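Local coordinates for Spermidine/putrescine ABC transporter, periplasmic binding protein (Treponema pallidum, PDB 2V84) that binds polyamines and probably serves as the periplasmic receptor of a spermidine/putrescine ABC transporter, at residues A[152-157]-A[201-206]; A[277-282]-A[286-291]; A[82-87]-A[115-120]. One frame throughout, in Å; residues are numbered along the deposited sequence.

How the interactions relate
Three separate contacts, none touching another, lie on opposite sides of the chain's centre. Interaction 3 comes first along the chain (82-87 with 115-120), then interaction 1 (152-157 with 201-206) and last interaction 2 (277-282 with 286-291). Centre to centre, interaction 1 is about 36 Å from interaction 3 and about 39 Å from interaction 2, which are themselves about 22 Å apart. All border the mixed sheet: strands 160-162 and 204-207 in interaction 1, 125-137 in interaction 2 and 254-260 in interaction 3. The chain thus leaves one side for interaction 1 and returns for interaction 2, consistent with the two-lobed fold of solute-binding proteins, whose lobes are joined by crossing segments.

Interaction 1: residues A[152-157]-A[201-206]; sequences SRKDLA and KPNLVK
Asn203 ND2, which comes up against the backbone of Ser152, is gripped by two acceptors: the carbonyl oxygen of Phe151, just before that segment, and a water 3.0 Å from ND2. The same water donates to Ser152 O at 3.3 Å, so the link from amide to Ser152 runs through solvent. ND2 also packs against Ser152 C at 3.3 Å, whereas its direct approach to Ser152 O is too bent for a hydrogen bond. The other branch of the amide, OD1, touches two carbons, 3.6 Å from Lys154 CG and equally far from Ala157 CB. Asn203 CG stands beside its own backbone N, opposite the carbonyl carbon (chi1 -60°), which directs the amide at the loop. Here the loop leads into strand 160-162, and segment 201-206 carries the start of strand 204-207, its parallel neighbour; the helices between them make a beta-alpha-beta crossover. Asn203 also bonds through its backbone to Tyr158, and its main-chain oxygen receives a CA-H contact from Ala157 CA at 3.4 Å. Within the loop Arg153 holds Asp155 side-on, NH2 to OD2 at 2.8 Å and NE to OD1, almost in the guanidinium plane, while its NH1 bonds to Ser143 O.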
# COMPACT_ATOMS: atom_id res chain seq x y z
N SER A 152 9.04 -1.23 21.18
CA SER A 152 9.36 -1.90 22.43
C SER A 152 9.69 -0.90 23.56
O SER A 152 10.08 -1.31 24.65
CB SER A 152 10.50 -2.89 22.20
OG SER A 152 11.70 -2.16 22.11
N ARG A 153 9.53 0.40 23.28
CA ARG A 153 9.82 1.44 24.27
C ARG A 153 8.75 1.53 25.35
O ARG A 153 7.67 2.03 25.10
CB ARG A 153 9.97 2.81 23.60
CG ARG A 153 11.26 2.89 22.86
CD ARG A 153 11.61 4.27 22.44
NE ARG A 153 11.64 5.28 23.50
CZ ARG A 153 12.06 6.51 23.25
NH1 ARG A 153 12.50 6.81 22.04
NH2 ARG A 153 12.07 7.44 24.19
N LYS A 154 9.09 1.05 26.54
CA LYS A 154 8.17 1.06 27.69
C LYS A 154 7.80 2.45 28.20
O LYS A 154 6.70 2.61 28.75
CB LYS A 154 8.68 0.14 28.81
CG LYS A 154 8.55 -1.34 28.42
CD LYS A 154 8.59 -2.33 29.59
CE LYS A 154 8.73 -3.76 29.06
NZ LYS A 154 8.65 -4.84 30.10
N ASP A 155 8.68 3.43 27.98
CA ASP A 155 8.43 4.84 28.31
C ASP A 155 7.37 5.53 27.44
O ASP A 155 6.88 6.61 27.78
CB ASP A 155 9.75 5.64 28.35
CG ASP A 155 10.41 5.80 26.98
OD1 ASP A 155 10.51 4.83 26.20
OD2 ASP A 155 10.89 6.92 26.69
N LEU A 156 7.01 4.88 26.33
CA LEU A 156 5.94 5.34 25.44
C LEU A 156 4.71 4.43 25.48
O LEU A 156 3.80 4.57 24.66
CB LEU A 156 6.48 5.47 24.00
CG LEU A 156 7.76 6.29 23.81
CD1 LEU A 156 8.30 6.11 22.40
CD2 LEU A 156 7.51 7.76 24.09
N ALA A 157 4.68 3.50 26.44
CA ALA A 157 3.59 2.54 26.54
C ALA A 157 2.23 3.21 26.63
O ALA A 157 2.06 4.22 27.34
CB ALA A 157 3.81 1.59 27.71
N LYS A 201 3.36 -5.45 21.31
CA LYS A 201 1.96 -5.38 21.74
C LYS A 201 1.71 -4.82 23.16
O LYS A 201 0.75 -4.04 23.34
CB LYS A 201 1.29 -6.76 21.56
CG LYS A 201 -0.15 -6.88 22.07
CD LYS A 201 -0.69 -8.29 21.77
CE LYS A 201 -2.01 -8.57 22.50
NZ LYS A 201 -2.51 -9.94 22.20
N PRO A 202 2.56 -5.18 24.16
CA PRO A 202 2.33 -4.67 25.52
C PRO A 202 2.40 -3.15 25.65
O PRO A 202 1.90 -2.59 26.62
CB PRO A 202 3.48 -5.29 26.32
CG PRO A 202 3.87 -6.46 25.58
CD PRO A 202 3.73 -6.08 24.15
N ASN A 203 3.04 -2.49 24.68
CA ASN A 203 3.20 -1.03 24.70
C ASN A 203 2.18 -0.29 23.87
O ASN A 203 2.18 0.94 23.84
CB ASN A 203 4.60 -0.65 24.24
CG ASN A 203 5.66 -1.25 25.11
OD1 ASN A 203 5.58 -1.20 26.33
ND2 ASN A 203 6.66 -1.85 24.49
N LEU A 204 1.32 -1.05 23.19
CA LEU A 204 0.34 -0.48 22.25
C LEU A 204 -1.02 -0.24 22.89
O LEU A 204 -1.52 -1.10 23.61
CB LEU A 204 0.13 -1.45 21.07
CG LEU A 204 1.35 -1.88 20.25
CD1 LEU A 204 0.90 -2.79 19.10
CD2 LEU A 204 2.15 -0.71 19.70
N VAL A 205 -1.64 0.89 22.55
CA VAL A 205 -3.07 1.11 22.85
C VAL A 205 -3.90 0.06 22.13
O VAL A 205 -4.81 -0.54 22.71
CB VAL A 205 -3.55 2.54 22.45
CG1 VAL A 205 -5.06 2.69 22.59
CG2 VAL A 205 -2.82 3.61 23.26
N LYS A 206 -3.59 -0.16 20.86
CA LYS A 206 -4.29 -1.13 20.05
C LYS A 206 -3.61 -1.23 18.71
O LYS A 206 -2.64 -0.51 18.43
CB LYS A 206 -5.76 -0.72 19.86
CG LYS A 206 -5.96 0.62 19.16
CD LYS A 206 -7.41 1.06 19.25
CE LYS A 206 -7.70 2.17 18.28
NZ LYS A 206 -8.87 2.99 18.74
O HOH W 1 8.42 -3.98 25.65

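Interaction 2: residues A[277-282]-A[286-291]; sequences NFFLEP and AEFLDT
Phe279 reaches across to Phe288 with the outer end of its ring, and following it outward shows how an aromatic side chain makes contact between consecutive helices, with CZ closest. From CB, the chain turns so that CG lies opposite the backbone N (chi1 -167°), which swings the ring out toward the next helix. Further along, CE1 comes within 4.1 Å of Phe288 CB and CE2 within 4.0 Å of Phe288 CD2. The tip, CZ, presses most closely, 3.4 Å from Phe288 CG, and sits over one face of the Phe288 ring toward its rim. The ring planes meet at 51° with centroids 4.9 Å apart, an oblique pairing. Between the helices the chain leaves the first after Phe279, and Glu281 takes the N-cap position of the second. Pro282 then opens that helix: its carbonyl oxygen accepts the amide of Ala286 at 2.9 Å from N to O, a regular helical i to i+4 bond with an N-H...O angle of 154°. Ala286 CB touches the same oxygen at 3.3 Å. Tyr127 of strand 125-137 stacks on Phe279 and meets Phe288 edge-to-face, while Phe260 of strand 254-260 also meets Phe279 edge-to-face. Leu40 touches Phe288, so the junction of helices 269-279 and 282-292 touches helix 38-48 through this leucine and strands 125-137 and 254-260 through the aromatic residues.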
# COMPACT_ATOMS: atom_id res chain seq x y z
N ASN A 277 -4.13 3.86 -19.37
CA ASN A 277 -3.34 4.70 -20.23
C ASN A 277 -3.42 6.18 -19.81
O ASN A 277 -2.41 6.87 -19.77
CB ASN A 277 -3.74 4.51 -21.70
CG ASN A 277 -2.70 5.04 -22.66
OD1 ASN A 277 -1.54 4.66 -22.58
ND2 ASN A 277 -3.11 5.94 -23.56
N PHE A 278 -4.62 6.65 -19.46
CA PHE A 278 -4.86 8.03 -19.01
C PHE A 278 -4.13 8.31 -17.68
O PHE A 278 -3.45 9.32 -17.51
CB PHE A 278 -6.37 8.25 -18.87
CG PHE A 278 -6.77 9.55 -18.22
CD1 PHE A 278 -6.92 9.64 -16.82
CD2 PHE A 278 -7.09 10.67 -18.99
CE1 PHE A 278 -7.32 10.85 -16.21
CE2 PHE A 278 -7.50 11.88 -18.39
CZ PHE A 278 -7.61 11.96 -17.01
N PHE A 279 -4.25 7.38 -16.75
CA PHE A 279 -3.69 7.53 -15.41
C PHE A 279 -2.17 7.64 -15.46
O PHE A 279 -1.54 8.36 -14.67
CB PHE A 279 -4.14 6.34 -14.57
CG PHE A 279 -3.92 6.49 -13.11
CD1 PHE A 279 -4.81 7.22 -12.32
CD2 PHE A 279 -2.83 5.87 -12.50
CE1 PHE A 279 -4.60 7.35 -10.93
CE2 PHE A 279 -2.62 5.98 -11.12
CZ PHE A 279 -3.51 6.73 -10.34
N LEU A 280 -1.57 6.92 -16.41
CA LEU A 280 -0.12 6.92 -16.61
C LEU A 280 0.40 8.05 -17.50
O LEU A 280 1.60 8.11 -17.77
CB LEU A 280 0.36 5.57 -17.15
CG LEU A 280 0.25 4.36 -16.21
CD1 LEU A 280 0.69 3.11 -16.95
CD2 LEU A 280 1.02 4.54 -14.92
N GLU A 281 -0.48 8.93 -17.98
CA GLU A 281 -0.04 10.18 -18.60
C GLU A 281 0.72 10.98 -17.54
O GLU A 281 0.22 11.11 -16.44
CB GLU A 281 -1.23 10.97 -19.12
CG GLU A 281 -0.92 11.85 -20.32
CD GLU A 281 -0.60 11.07 -21.59
OE1 GLU A 281 -1.53 10.42 -22.16
OE2 GLU A 281 0.57 11.14 -22.04
N PRO A 282 1.93 11.48 -17.87
CA PRO A 282 2.86 12.11 -16.92
C PRO A 282 2.26 13.16 -16.00
O PRO A 282 2.51 13.14 -14.79
CB PRO A 282 3.90 12.73 -17.84
CG PRO A 282 3.94 11.80 -18.99
CD PRO A 282 2.51 11.45 -19.22
N ALA A 286 1.38 12.59 -12.14
CA ALA A 286 1.92 13.56 -11.18
C ALA A 286 0.82 14.16 -10.31
O ALA A 286 1.02 14.34 -9.13
CB ALA A 286 2.69 14.63 -11.88
N GLU A 287 -0.35 14.45 -10.90
CA GLU A 287 -1.50 14.92 -10.12
C GLU A 287 -1.97 13.89 -9.09
O GLU A 287 -2.38 14.25 -7.98
CB GLU A 287 -2.65 15.36 -11.04
CG GLU A 287 -3.97 15.68 -10.31
CD GLU A 287 -5.08 16.10 -11.26
OE1 GLU A 287 -4.78 16.70 -12.30
OE2 GLU A 287 -6.27 15.83 -10.98
N PHE A 288 -1.88 12.61 -9.46
CA PHE A 288 -2.15 11.51 -8.53
C PHE A 288 -1.17 11.53 -7.36
O PHE A 288 -1.58 11.48 -6.20
CB PHE A 288 -2.10 10.16 -9.26
CG PHE A 288 -1.92 8.98 -8.33
CD1 PHE A 288 -2.90 8.63 -7.39
CD2 PHE A 288 -0.76 8.20 -8.38
CE1 PHE A 288 -2.74 7.57 -6.54
CE2 PHE A 288 -0.59 7.12 -7.52
CZ PHE A 288 -1.58 6.80 -6.60
N LEU A 289 0.13 11.62 -7.66
CA LEU A 289 1.15 11.58 -6.61
C LEU A 289 1.04 12.76 -5.67
O LEU A 289 1.17 12.61 -4.45
CB LEU A 289 2.54 11.53 -7.23
CG LEU A 289 2.84 10.32 -8.11
CD1 LEU A 289 4.14 10.56 -8.86
CD2 LEU A 289 2.87 9.00 -7.33
N ASP A 290 0.79 13.93 -6.24
CA ASP A 290 0.71 15.19 -5.50
C ASP A 290 -0.49 15.22 -4.55
O ASP A 290 -0.48 15.95 -3.56
CB ASP A 290 0.55 16.35 -6.46
CG ASP A 290 1.84 16.75 -7.14
OD1 ASP A 290 2.92 16.22 -6.80
OD2 ASP A 290 1.78 17.61 -8.03
N THR A 291 -1.53 14.46 -4.90
CA THR A 291 -2.73 14.36 -4.08
C THR A 291 -2.37 13.83 -2.70
O THR A 291 -2.98 14.26 -1.71
CB THR A 291 -3.82 13.48 -4.74
OG1 THR A 291 -4.32 14.14 -5.92
CG2 THR A 291 -5.00 13.24 -3.80

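Interaction 3: residues A[82-87]-A[115-120]; sequences DFVSIM and IAYDPK
The Tyr117 ring meets Val84 on one hand and its own turn on the other: Ile115 C lies 4.0 Å above one face, offset toward the rim, while Val84 CG1 approaches obliquely, 3.6 Å from Tyr117 CD1. The approach is confined to one flank of the ring, since CG1 is also 4.0 Å from CE1, and Val84 CB comes to 3.8 Å from CD1. The Tyr117 side chain also touches Ser124 and, on strand 254-260, Val257 and Ser259. The torsion explains the fold-back: with CG between the backbone N and the carbonyl carbon (chi1 54°), the tyrosine lies against the preceding residues instead of extending from them. Those residues form a type I beta turn from Ile115 to Asp118, closed by the bond from Asp118 N to Ile115 O at 3.1 Å. Where the two backbones come nearest, at Ser85 and Tyr117, the beta carbons meet: Ser85 CB lies 3.8 Å from Tyr117 CB. The turn follows helix 109-114 and packs on helix 81-89, with Ser85 about 9 Å, side chain to side chain, from Arg167, predicted to bind spermidine. Between the segments themselves the touching groups are carbon, and no hydrogen bond crosses. One residue further along the helix, Lys88 NZ forms a salt bridge with Asp118 OD1 and bonds to Tyr117 O, while Ser124 OG and Tyr123 N hold Asp118 OD2. The aspartate is therefore probably kept charged, and the turn combines apolar contact between the segments with an ionic and hydrogen-bonded tie from Lys88 beside it.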
# COMPACT_ATOMS: atom_id res chain seq x y z
N ASP A 82 0.55 -9.26 -3.66
CA ASP A 82 0.16 -10.58 -3.18
C ASP A 82 -1.21 -11.00 -3.73
O ASP A 82 -1.40 -12.16 -4.12
CB ASP A 82 0.25 -10.71 -1.64
CG ASP A 82 -0.43 -9.57 -0.91
OD1 ASP A 82 -0.46 -8.43 -1.43
OD2 ASP A 82 -0.94 -9.81 0.22
N PHE A 83 -2.15 -10.07 -3.80
CA PHE A 83 -3.46 -10.37 -4.36
C PHE A 83 -3.47 -10.48 -5.88
O PHE A 83 -4.33 -11.17 -6.44
CB PHE A 83 -4.52 -9.38 -3.89
CG PHE A 83 -5.07 -9.71 -2.54
CD1 PHE A 83 -4.38 -9.32 -1.40
CD2 PHE A 83 -6.24 -10.44 -2.41
CE1 PHE A 83 -4.86 -9.65 -0.14
CE2 PHE A 83 -6.74 -10.77 -1.13
CZ PHE A 83 -6.04 -10.37 -0.01
N VAL A 84 -2.52 -9.85 -6.58
CA VAL A 84 -2.43 -10.15 -8.03
C VAL A 84 -2.04 -11.62 -8.26
O VAL A 84 -2.64 -12.32 -9.12
CB VAL A 84 -1.51 -9.17 -8.79
CG1 VAL A 84 -1.35 -9.62 -10.26
CG2 VAL A 84 -2.09 -7.76 -8.74
N SER A 85 -1.06 -12.09 -7.50
CA SER A 85 -0.56 -13.46 -7.62
C SER A 85 -1.63 -14.49 -7.24
O SER A 85 -1.87 -15.46 -7.98
CB SER A 85 0.72 -13.62 -6.81
OG SER A 85 1.14 -14.99 -6.74
N ILE A 86 -2.30 -14.27 -6.10
CA ILE A 86 -3.45 -15.09 -5.68
C ILE A 86 -4.51 -15.18 -6.76
O ILE A 86 -5.00 -16.28 -7.09
CB ILE A 86 -4.12 -14.54 -4.36
CG1 ILE A 86 -3.21 -14.73 -3.14
CG2 ILE A 86 -5.48 -15.18 -4.12
CD1 ILE A 86 -3.49 -13.78 -1.96
N MET A 87 -4.87 -14.02 -7.32
CA MET A 87 -5.98 -13.94 -8.29
C MET A 87 -5.62 -14.51 -9.67
O MET A 87 -6.50 -15.01 -10.37
CB MET A 87 -6.50 -12.52 -8.44
CG MET A 87 -7.17 -12.00 -7.17
SD MET A 87 -7.30 -10.22 -7.27
CE MET A 87 -9.03 -10.11 -7.66
N ILE A 115 8.52 -6.71 -9.85
CA ILE A 115 7.15 -7.23 -9.94
C ILE A 115 7.09 -8.66 -10.46
O ILE A 115 6.47 -8.93 -11.49
CB ILE A 115 6.19 -6.28 -10.74
CG1 ILE A 115 6.67 -6.03 -12.17
CG2 ILE A 115 5.99 -4.96 -10.00
CD1 ILE A 115 5.55 -5.61 -13.13
N ALA A 116 7.72 -9.58 -9.71
CA ALA A 116 7.82 -10.99 -10.12
C ALA A 116 6.49 -11.76 -10.14
O ALA A 116 6.43 -12.85 -10.72
CB ALA A 116 8.86 -11.72 -9.27
N TYR A 117 5.43 -11.22 -9.53
CA TYR A 117 4.10 -11.86 -9.62
C TYR A 117 3.53 -11.78 -11.05
O TYR A 117 2.70 -12.61 -11.44
CB TYR A 117 3.13 -11.22 -8.60
CG TYR A 117 3.05 -9.73 -8.74
CD1 TYR A 117 2.21 -9.13 -9.70
CD2 TYR A 117 3.86 -8.91 -7.96
CE1 TYR A 117 2.19 -7.76 -9.86
CE2 TYR A 117 3.83 -7.54 -8.11
CZ TYR A 117 2.99 -6.98 -9.05
OH TYR A 117 2.98 -5.62 -9.22
N ASP A 118 3.98 -10.78 -11.82
CA ASP A 118 3.47 -10.53 -13.19
C ASP A 118 4.45 -9.64 -13.97
O ASP A 118 4.11 -8.49 -14.33
CB ASP A 118 2.09 -9.89 -13.10
CG ASP A 118 1.32 -9.94 -14.40
OD1 ASP A 118 1.36 -10.98 -15.10
OD2 ASP A 118 0.68 -8.93 -14.73
N PRO A 119 5.66 -10.14 -14.23
CA PRO A 119 6.80 -9.35 -14.71
C PRO A 119 6.61 -8.69 -16.07
O PRO A 119 7.25 -7.66 -16.36
CB PRO A 119 7.93 -10.39 -14.77
CG PRO A 119 7.22 -11.67 -14.93
CD PRO A 119 6.03 -11.57 -14.09
N LYS A 120 5.76 -9.28 -16.91
CA LYS A 120 5.52 -8.75 -18.25
C LYS A 120 4.21 -7.97 -18.30
O LYS A 120 3.78 -7.52 -19.37
CB LYS A 120 5.56 -9.87 -19.32
CG LYS A 120 6.87 -10.68 -19.32
CD LYS A 120 6.95 -11.64 -20.51
CE LYS A 120 8.32 -12.33 -20.58
NZ LYS A 120 8.43 -13.32 -21.70